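Local structure of probable acetolactate synthase isozyme III (Small subunit) (Nitrosomonas europaea ATCC 19718, 2PC6) at residues I6-M11 against L45-L50; R28-E33 against E60-Q65; V91-V96 against Y122-T127. The protein is probably the small, non-catalytic subunit of a two-component enzyme, built from two domains of the ACT clan, whose members commonly serve in regulation. All blocks are in the same frame, centred on the assembly; numbering follows the deposited sequence.

Contact 1: I6-M11 against L45-L50; sequences IISLLM and LSRMTL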
loop_
_atom_site.group_PDB
_atom_site.type_symbol
_atom_site.label_atom_id
_atom_site.label_comp_id
_atom_site.label_asym_id
_atom_site.label_seq_id
_atom_site.Cartn_x
_atom_site.Cartn_y
_atom_site.Cartn_z
ATOM N N ILE A 6 -3.485 13.766 -3.753
ATOM C CA ILE A 6 -3.343 12.664 -2.818
ATOM C C ILE A 6 -4.406 12.996 -1.826
ATOM O O ILE A 6 -4.263 13.951 -1.084
ATOM C CB ILE A 6 -1.966 12.686 -2.120
ATOM C CG1 ILE A 6 -0.811 12.571 -3.144
ATOM C CG2 ILE A 6 -1.878 11.597 -1.062
ATOM C CD1 ILE A 6 0.552 12.956 -2.615
ATOM N N ILE A 7 -5.516 12.275 -1.896
ATOM C CA ILE A 7 -6.579 12.314 -0.900
ATOM C C ILE A 7 -6.326 11.299 0.251
ATOM O O ILE A 7 -5.998 10.110 0.035
ATOM C CB ILE A 7 -7.947 12.098 -1.548
ATOM C CG1 ILE A 7 -8.412 13.398 -2.201
ATOM C CG2 ILE A 7 -8.953 11.765 -0.526
ATOM C CD1 ILE A 7 -8.306 13.432 -3.679
ATOM N N SER A 8 -6.477 11.819 1.465
ATOM C CA SER A 8 -6.285 11.100 2.698
ATOM C C SER A 8 -7.606 11.061 3.448
ATOM O O SER A 8 -8.261 12.096 3.634
ATOM C CB SER A 8 -5.325 11.902 3.545
ATOM O OG SER A 8 -4.329 11.067 4.085
ATOM N N LEU A 9 -8.012 9.888 3.909
ATOM C CA LEU A 9 -9.257 9.845 4.645
ATOM C C LEU A 9 -9.296 8.802 5.750
ATOM O O LEU A 9 -8.561 7.805 5.724
ATOM C CB LEU A 9 -10.467 9.778 3.702
ATOM C CG LEU A 9 -10.546 8.758 2.575
ATOM C CD1 LEU A 9 -11.183 7.529 3.160
ATOM C CD2 LEU A 9 -11.426 9.255 1.439
ATOM N N LEU A 10 -10.101 9.126 6.758
ATOM C CA LEU A 10 -10.407 8.255 7.843
ATOM C C LEU A 10 -11.753 7.580 7.575
ATOM O O LEU A 10 -12.750 8.228 7.232
ATOM C CB LEU A 10 -10.460 9.038 9.157
ATOM C CG LEU A 10 -9.193 9.299 9.996
ATOM C CD1 LEU A 10 -9.566 9.997 11.273
ATOM C CD2 LEU A 10 -8.333 8.050 10.307
HETATM N N MSE A 11 -11.796 6.272 7.726
HETATM C CA MSE A 11 -13.076 5.620 7.604
HETATM C C MSE A 11 -13.303 4.449 8.499
HETATM O O MSE A 11 -12.360 3.804 8.950
HETATM C CB MSE A 11 -13.360 5.234 6.168
HETATM C CG MSE A 11 -12.209 4.695 5.391
HETATM SE SE MSE A 11 -13.130 3.572 4.131
HETATM C CE MSE A 11 -12.590 1.663 4.788
ATOM N N LEU A 45 -11.297 2.507 12.967
ATOM C CA LEU A 45 -11.016 3.442 11.874
ATOM C C LEU A 45 -9.789 3.064 11.059
ATOM O O LEU A 45 -8.707 2.766 11.606
ATOM C CB LEU A 45 -10.846 4.869 12.406
ATOM C CG LEU A 45 -12.088 5.538 13.001
ATOM C CD1 LEU A 45 -11.676 6.762 13.802
ATOM C CD2 LEU A 45 -13.116 5.911 11.917
ATOM N N SER A 46 -9.960 3.106 9.746
ATOM C CA SER A 46 -8.859 2.868 8.823
ATOM C C SER A 46 -8.470 4.151 8.135
ATOM O O SER A 46 -9.259 5.079 8.059
ATOM C CB SER A 46 -9.270 1.810 7.793
ATOM O OG SER A 46 -9.337 0.513 8.391
ATOM N N ARG A 47 -7.244 4.197 7.631
ATOM C CA ARG A 47 -6.701 5.394 6.987
ATOM C C ARG A 47 -6.493 5.059 5.531
ATOM O O ARG A 47 -5.825 4.099 5.167
ATOM C CB ARG A 47 -5.375 5.815 7.651
ATOM C CG ARG A 47 -4.556 6.926 6.945
ATOM C CD ARG A 47 -5.094 8.280 7.328
ATOM N NE ARG A 47 -4.379 9.427 6.748
ATOM C CZ ARG A 47 -3.699 10.331 7.459
ATOM N NH1 ARG A 47 -3.587 10.219 8.774
ATOM N NH2 ARG A 47 -3.125 11.353 6.857
HETATM N N MSE A 48 -7.106 5.836 4.675
HETATM C CA MSE A 48 -6.961 5.553 3.282
HETATM C C MSE A 48 -6.204 6.670 2.649
HETATM O O MSE A 48 -6.465 7.846 2.918
HETATM C CB MSE A 48 -8.313 5.419 2.619
HETATM C CG MSE A 48 -8.233 5.139 1.136
HETATM SE SE MSE A 48 -10.048 4.837 0.373
HETATM C CE MSE A 48 -10.638 3.302 1.529
ATOM N N THR A 49 -5.275 6.283 1.793
ATOM C CA THR A 49 -4.605 7.226 0.953
ATOM C C THR A 49 -4.921 6.842 -0.478
ATOM O O THR A 49 -4.572 5.760 -0.930
ATOM C CB THR A 49 -3.083 7.210 1.178
ATOM O OG1 THR A 49 -2.813 7.377 2.578
ATOM C CG2 THR A 49 -2.461 8.315 0.415
ATOM N N LEU A 50 -5.551 7.762 -1.174
ATOM C CA LEU A 50 -5.948 7.546 -2.508
ATOM C C LEU A 50 -5.346 8.622 -3.443
ATOM O O LEU A 50 -5.326 9.821 -3.111
ATOM C CB LEU A 50 -7.456 7.653 -2.501
ATOM C CG LEU A 50 -8.229 7.349 -3.748
ATOM C CD1 LEU A 50 -9.627 7.157 -3.265
ATOM C CD2 LEU A 50 -8.139 8.539 -4.713
#
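Ser8 and Arg47 show how a polar pair can be settled inside a buried sheet. The arginine reaches the serine side-on: NE and NH2 both donate to Ser8 OG, at 3.1 Å from NE and 3.0 Å from NH2, with the oxygen at the edge of the guanidinium and close to its plane. Two donors on one oxygen fix the rotation of the guanidinium about its chain. The bend that brings it there lies at chi2 (83°), which curls an extended start back over the neighbouring strand. The third nitrogen, NH1, forms a salt bridge with Glu147 of the second subunit.

Backbone polarity is met by the antiparallel ladder. Ile7 with Leu50, Leu9 with Met48 and Met11 with Ser46 each exchange two N-H...O=C bonds, the shortest from Ser46 N to Met11 O at 2.6 Å. Ser8 and Leu10 turn their backbones the other way, to strand 72-77, while Arg47 and Thr49 bond to strand 34-39, so both strands are supplied on their two edges.

The other face is mostly apolar, Ser46 being the exception. Leu9 CD1 lies alongside Met48 CB at 3.6 Å, and the selenium of Met11 meets Met48 CE at 3.6 Å; both methionines are modelled as selenomethionine. Helix 17-28 packs on this layer through Leu18, Val21 and Phe25. Such a pair of central antiparallel strands in a four-stranded sheet, with helices packed on one face, is characteristic of the ferredoxin-like ACT fold.

Contact 2: R28-E33 against E60-Q65; sequences RGYNIE and EQITKQ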
loop_
_atom_site.group_PDB
_atom_site.type_symbol
_atom_site.label_atom_id
_atom_site.label_comp_id
_atom_site.label_asym_id
_atom_site.label_seq_id
_atom_site.Cartn_x
_atom_site.Cartn_y
_atom_site.Cartn_z
ATOM N N ARG A 28 -18.959 7.086 -11.863
ATOM C CA ARG A 28 -18.797 8.335 -12.604
ATOM C C ARG A 28 -17.463 8.398 -13.361
ATOM O O ARG A 28 -17.105 9.426 -13.967
ATOM C CB ARG A 28 -18.985 9.537 -11.681
ATOM C CG ARG A 28 -20.432 10.047 -11.673
ATOM C CD ARG A 28 -20.527 11.470 -11.141
ATOM N NE ARG A 28 -21.864 12.066 -11.225
ATOM C CZ ARG A 28 -22.818 11.903 -10.301
ATOM N NH1 ARG A 28 -22.585 11.116 -9.236
ATOM N NH2 ARG A 28 -24.010 12.516 -10.446
ATOM N N GLY A 29 -16.730 7.284 -13.318
ATOM C CA GLY A 29 -15.603 7.091 -14.196
ATOM C C GLY A 29 -14.404 7.883 -13.743
ATOM O O GLY A 29 -13.484 8.119 -14.544
ATOM N N TYR A 30 -14.416 8.274 -12.466
ATOM C CA TYR A 30 -13.279 8.929 -11.819
ATOM C C TYR A 30 -12.097 7.992 -11.763
ATOM O O TYR A 30 -12.258 6.772 -11.594
ATOM C CB TYR A 30 -13.634 9.364 -10.408
ATOM C CG TYR A 30 -14.778 10.346 -10.319
ATOM C CD1 TYR A 30 -14.861 11.425 -11.208
ATOM C CD2 TYR A 30 -15.766 10.220 -9.338
ATOM C CE1 TYR A 30 -15.888 12.344 -11.137
ATOM C CE2 TYR A 30 -16.811 11.161 -9.246
ATOM C CZ TYR A 30 -16.863 12.221 -10.157
ATOM O OH TYR A 30 -17.870 13.183 -10.112
ATOM N N ASN A 31 -10.918 8.571 -11.918
ATOM C CA ASN A 31 -9.686 7.821 -11.956
ATOM C C ASN A 31 -9.248 7.535 -10.531
ATOM O O ASN A 31 -9.342 8.382 -9.650
ATOM C CB ASN A 31 -8.614 8.566 -12.828
ATOM C CG ASN A 31 -7.196 8.516 -12.241
ATOM O OD1 ASN A 31 -6.954 9.005 -11.135
ATOM N ND2 ASN A 31 -6.229 7.975 -13.009
ATOM N N ILE A 32 -8.807 6.314 -10.313
ATOM C CA ILE A 32 -8.086 5.970 -9.114
ATOM C C ILE A 32 -6.727 5.508 -9.592
ATOM O O ILE A 32 -6.597 4.481 -10.247
ATOM C CB ILE A 32 -8.778 4.826 -8.310
ATOM C CG1 ILE A 32 -10.085 5.332 -7.717
ATOM C CG2 ILE A 32 -7.861 4.347 -7.182
ATOM C CD1 ILE A 32 -10.800 4.354 -6.825
ATOM N N GLU A 33 -5.695 6.265 -9.302
ATOM C CA GLU A 33 -4.419 5.823 -9.806
ATOM C C GLU A 33 -3.948 4.676 -8.935
ATOM O O GLU A 33 -3.543 3.624 -9.438
ATOM C CB GLU A 33 -3.402 6.940 -9.840
ATOM C CG GLU A 33 -2.354 6.649 -10.870
ATOM C CD GLU A 33 -1.163 7.558 -10.767
ATOM O OE1 GLU A 33 -1.141 8.446 -9.879
ATOM O OE2 GLU A 33 -0.227 7.384 -11.580
ATOM N N GLU A 60 -12.493 18.504 -6.356
ATOM C CA GLU A 60 -13.439 19.108 -5.419
ATOM C C GLU A 60 -14.826 18.399 -5.414
ATOM O O GLU A 60 -15.447 18.265 -4.362
ATOM C CB GLU A 60 -13.535 20.636 -5.634
ATOM N N GLN A 61 -15.281 17.899 -6.560
ATOM C CA GLN A 61 -16.578 17.193 -6.604
ATOM C C GLN A 61 -16.523 15.764 -6.051
ATOM O O GLN A 61 -17.465 15.280 -5.409
ATOM C CB GLN A 61 -17.173 17.211 -8.014
ATOM C CG GLN A 61 -18.604 16.669 -8.106
ATOM C CD GLN A 61 -19.697 17.470 -7.284
ATOM O OE1 GLN A 61 -19.824 18.701 -7.395
ATOM N NE2 GLN A 61 -20.501 16.739 -6.499
ATOM N N ILE A 62 -15.407 15.098 -6.288
ATOM C CA ILE A 62 -15.134 13.791 -5.693
ATOM C C ILE A 62 -15.075 13.933 -4.167
ATOM O O ILE A 62 -15.633 13.118 -3.414
ATOM C CB ILE A 62 -13.784 13.244 -6.243
ATOM C CG1 ILE A 62 -13.879 13.081 -7.772
ATOM C CG2 ILE A 62 -13.340 11.982 -5.486
ATOM C CD1 ILE A 62 -12.598 12.580 -8.422
ATOM N N THR A 63 -14.398 14.995 -3.742
ATOM C CA THR A 63 -14.214 15.347 -2.352
ATOM C C THR A 63 -15.543 15.701 -1.717
ATOM O O THR A 63 -15.837 15.291 -0.597
ATOM C CB THR A 63 -13.203 16.503 -2.264
ATOM O OG1 THR A 63 -11.885 15.942 -2.240
ATOM C CG2 THR A 63 -13.397 17.328 -1.048
ATOM N N LYS A 64 -16.362 16.442 -2.447
ATOM C CA LYS A 64 -17.690 16.732 -1.964
ATOM C C LYS A 64 -18.440 15.396 -1.796
ATOM O O LYS A 64 -18.907 15.088 -0.689
ATOM C CB LYS A 64 -18.423 17.733 -2.876
ATOM N N GLN A 65 -18.504 14.583 -2.854
ATOM C CA GLN A 65 -19.237 13.315 -2.748
ATOM C C GLN A 65 -18.677 12.394 -1.664
ATOM O O GLN A 65 -19.446 11.708 -0.994
ATOM C CB GLN A 65 -19.285 12.544 -4.060
ATOM C CG GLN A 65 -20.248 13.041 -5.111
ATOM C CD GLN A 65 -19.949 12.348 -6.450
ATOM O OE1 GLN A 65 -19.410 12.956 -7.391
ATOM N NE2 GLN A 65 -20.221 11.044 -6.503
#
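Tyr30 lies with one face of its ring under Ile62, and this apolar contact is the main one between segment 28-33 and the helix 60-65. Ile62 CG1 sits 3.6 Å from the ring centroid of Tyr30, only 5° off the normal, which makes a well-centred CH-pi interaction. The extended end of the isoleucine (chi2 179°) carries CD1 on across the same face to within 3.7 Å of Tyr30 CG, the two side chains running past each other in opposite directions. Against the opposite face stands Arg28 CB, offset toward the rim, so the ring is held between Arg28 and Ile62.

Polar contact comes at the far end of the ring. Tyr30 OH donates to Gln65 OE1 over 3.1 Å, in the plane of the amide carbonyl, and the acceptor is met near the plane of the ring. The bond ties down the amide while packing on both faces limits the rotation of the ring.

A looser approach joins Arg28 and Gln65: Arg28 NH1 stands 3.6 Å from Gln65 NE2, but both are donors, so this is van der Waals contact only.

Phe25 of helix 17-28 touches both Tyr30 and Ile62. Gly29, with positive phi, ends that helix in a Schellman motif and leads the chain to Tyr30, whose packing on Ile62 ties the end of helix 17-28 to helix 56-68 in the helical layer of the ferredoxin-like ACT domain.

Contact 3: V91-V96 against Y122-T127; sequences VKVRAV and YTIELT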
loop_
_atom_site.group_PDB
_atom_site.type_symbol
_atom_site.label_atom_id
_atom_site.label_comp_id
_atom_site.label_asym_id
_atom_site.label_seq_id
_atom_site.Cartn_x
_atom_site.Cartn_y
_atom_site.Cartn_z
ATOM N N VAL A 91 9.960 -5.496 -7.032
ATOM C CA VAL A 91 10.210 -5.702 -8.447
ATOM C C VAL A 91 10.960 -7.008 -8.626
ATOM O O VAL A 91 12.120 -7.140 -8.163
ATOM C CB VAL A 91 11.145 -4.610 -8.969
ATOM C CG1 VAL A 91 11.237 -4.699 -10.442
ATOM C CG2 VAL A 91 10.613 -3.289 -8.581
ATOM N N LYS A 92 10.341 -7.972 -9.305
ATOM C CA LYS A 92 11.053 -9.230 -9.579
ATOM C C LYS A 92 11.641 -9.162 -10.978
ATOM O O LYS A 92 10.918 -8.917 -11.925
ATOM C CB LYS A 92 10.122 -10.437 -9.403
ATOM C CG LYS A 92 10.668 -11.744 -9.908
ATOM C CD LYS A 92 9.607 -12.876 -9.850
ATOM C CE LYS A 92 9.142 -13.073 -8.408
ATOM N NZ LYS A 92 8.034 -14.057 -8.301
ATOM N N VAL A 93 12.950 -9.369 -11.088
ATOM C CA VAL A 93 13.691 -9.131 -12.308
ATOM C C VAL A 93 14.489 -10.355 -12.675
ATOM O O VAL A 93 14.994 -11.074 -11.808
ATOM C CB VAL A 93 14.720 -7.946 -12.173
ATOM C CG1 VAL A 93 14.022 -6.618 -12.089
ATOM C CG2 VAL A 93 15.680 -8.167 -10.946
ATOM N N ARG A 94 14.586 -10.578 -13.976
ATOM C CA ARG A 94 15.373 -11.604 -14.562
ATOM C C ARG A 94 16.807 -11.129 -14.415
ATOM O O ARG A 94 17.123 -9.990 -14.746
ATOM C CB ARG A 94 14.951 -11.711 -16.035
ATOM C CG ARG A 94 15.813 -12.574 -16.973
ATOM C CD ARG A 94 15.883 -14.045 -16.568
ATOM N NE ARG A 94 14.623 -14.782 -16.571
ATOM C CZ ARG A 94 14.149 -15.444 -15.522
ATOM N NH1 ARG A 94 14.815 -15.411 -14.372
ATOM N NH2 ARG A 94 13.009 -16.119 -15.598
ATOM N N ALA A 95 17.681 -11.978 -13.893
ATOM C CA ALA A 95 19.029 -11.543 -13.647
ATOM C C ALA A 95 19.986 -12.682 -13.913
ATOM O O ALA A 95 20.268 -13.463 -13.016
ATOM C CB ALA A 95 19.189 -10.972 -12.196
ATOM N N VAL A 96 20.478 -12.745 -15.149
ATOM C CA VAL A 96 21.444 -13.742 -15.574
ATOM C C VAL A 96 22.645 -13.084 -16.286
ATOM O O VAL A 96 22.495 -12.047 -16.963
ATOM C CB VAL A 96 20.775 -14.878 -16.448
ATOM C CG1 VAL A 96 19.270 -15.019 -16.137
ATOM C CG2 VAL A 96 20.973 -14.651 -17.945
ATOM N N TYR A 122 16.198 -11.919 -9.178
ATOM C CA TYR A 122 16.223 -11.190 -7.922
ATOM C C TYR A 122 14.845 -10.620 -7.672
ATOM O O TYR A 122 14.166 -10.181 -8.632
ATOM C CB TYR A 122 17.147 -9.997 -8.021
ATOM C CG TYR A 122 18.638 -10.245 -8.091
ATOM C CD1 TYR A 122 19.248 -11.248 -7.351
ATOM C CD2 TYR A 122 19.444 -9.401 -8.846
ATOM C CE1 TYR A 122 20.598 -11.402 -7.377
ATOM C CE2 TYR A 122 20.781 -9.553 -8.888
ATOM C CZ TYR A 122 21.356 -10.557 -8.158
ATOM O OH TYR A 122 22.708 -10.699 -8.197
ATOM N N THR A 123 14.437 -10.563 -6.402
ATOM C CA THR A 123 13.332 -9.709 -6.070
ATOM C C THR A 123 13.859 -8.559 -5.266
ATOM O O THR A 123 14.456 -8.775 -4.214
ATOM C CB THR A 123 12.239 -10.426 -5.349
ATOM O OG1 THR A 123 11.710 -11.389 -6.239
ATOM C CG2 THR A 123 11.092 -9.470 -5.034
ATOM N N ILE A 124 13.662 -7.342 -5.779
ATOM C CA ILE A 124 14.211 -6.110 -5.159
ATOM C C ILE A 124 13.154 -5.298 -4.425
ATOM O O ILE A 124 12.087 -5.055 -4.958
ATOM C CB ILE A 124 14.892 -5.225 -6.232
ATOM C CG1 ILE A 124 15.987 -6.045 -6.951
ATOM C CG2 ILE A 124 15.505 -3.989 -5.595
ATOM C CD1 ILE A 124 16.569 -5.416 -8.221
ATOM N N GLU A 125 13.463 -4.871 -3.202
ATOM C CA GLU A 125 12.550 -4.066 -2.419
ATOM C C GLU A 125 12.998 -2.607 -2.433
ATOM O O GLU A 125 14.140 -2.307 -2.088
ATOM C CB GLU A 125 12.565 -4.590 -1.014
ATOM C CG GLU A 125 11.641 -3.882 -0.062
ATOM C CD GLU A 125 12.204 -3.894 1.358
ATOM O OE1 GLU A 125 12.330 -4.967 2.034
ATOM O OE2 GLU A 125 12.547 -2.783 1.807
ATOM N N LEU A 126 12.091 -1.708 -2.824
ATOM C CA LEU A 126 12.391 -0.277 -2.910
ATOM C C LEU A 126 11.377 0.533 -2.139
ATOM O O LEU A 126 10.193 0.240 -2.211
ATOM C CB LEU A 126 12.191 0.170 -4.338
ATOM C CG LEU A 126 13.411 0.464 -5.181
ATOM C CD1 LEU A 126 13.608 -0.716 -6.232
ATOM C CD2 LEU A 126 13.163 1.811 -5.908
ATOM N N THR A 127 11.842 1.575 -1.443
ATOM C CA THR A 127 10.965 2.515 -0.803
ATOM C C THR A 127 11.476 3.915 -1.121
ATOM O O THR A 127 12.680 4.121 -1.246
ATOM C CB THR A 127 10.939 2.293 0.687
ATOM O OG1 THR A 127 10.571 0.939 0.940
ATOM C CG2 THR A 127 9.840 3.106 1.304
#
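Ala95 CB overlaps the ring of Tyr122 obliquely, 3.7 Å from CD2, just where strand 83-94 gives way to loop. The same tyrosine meets Val93 at its root: CG2 of the valine stands at the ring edge, 3.7 Å from Tyr122 CB, and lies 4.0 Å from Ile124 CD1. With CG anti to the carbonyl carbon (chi1 -71°), Tyr122 sends its ring toward helix 98-109, where Arg100 and Met103 receive it.

Beneath these side chains runs an antiparallel ladder. Val91 and Ile124 exchange two bonds, the shorter from Ile124 N to Val91 O at 2.8 Å, and Val93 pairs likewise with Tyr122. This is the centre of a four-stranded sheet in the order 2-3-1-4, the ferredoxin-like topology of an ACT-clan domain, with helices 98-109 and 130-139 packed on the Val91, Val93 and Ile124 side.

On the other face the aliphatic part of Lys92 crosses Thr123, its CB 3.7 Å from Thr123 OG1. Beyond the bend at chi3, NZ forms a salt bridge with Glu147 of its own chain, and hydrogen bonds to the carbonyls of Ser157 and Gly159 of the second subunit, whose Leu156 also packs on Thr123.

In the fold
Strand 3-12 starts the chain and contact 1 closes the first loop, pairing it with strand 45-54 after helix 17-28 and strand 34-39 have intervened. Contact 2 opens inside that loop, at the end of helix 17-28, and closes beyond it on helix 56-68, so the two cross; one builds the sheet, the other joins the helices packed against it. Contact 3 follows in series, pairing strands 83-94 and 121-128 round helix 98-109 in the second domain, with its centre about 29 Å from that of contact 1. Glu147, on strand 145-157, links the sheets of contacts 1 and 3 across the dimer.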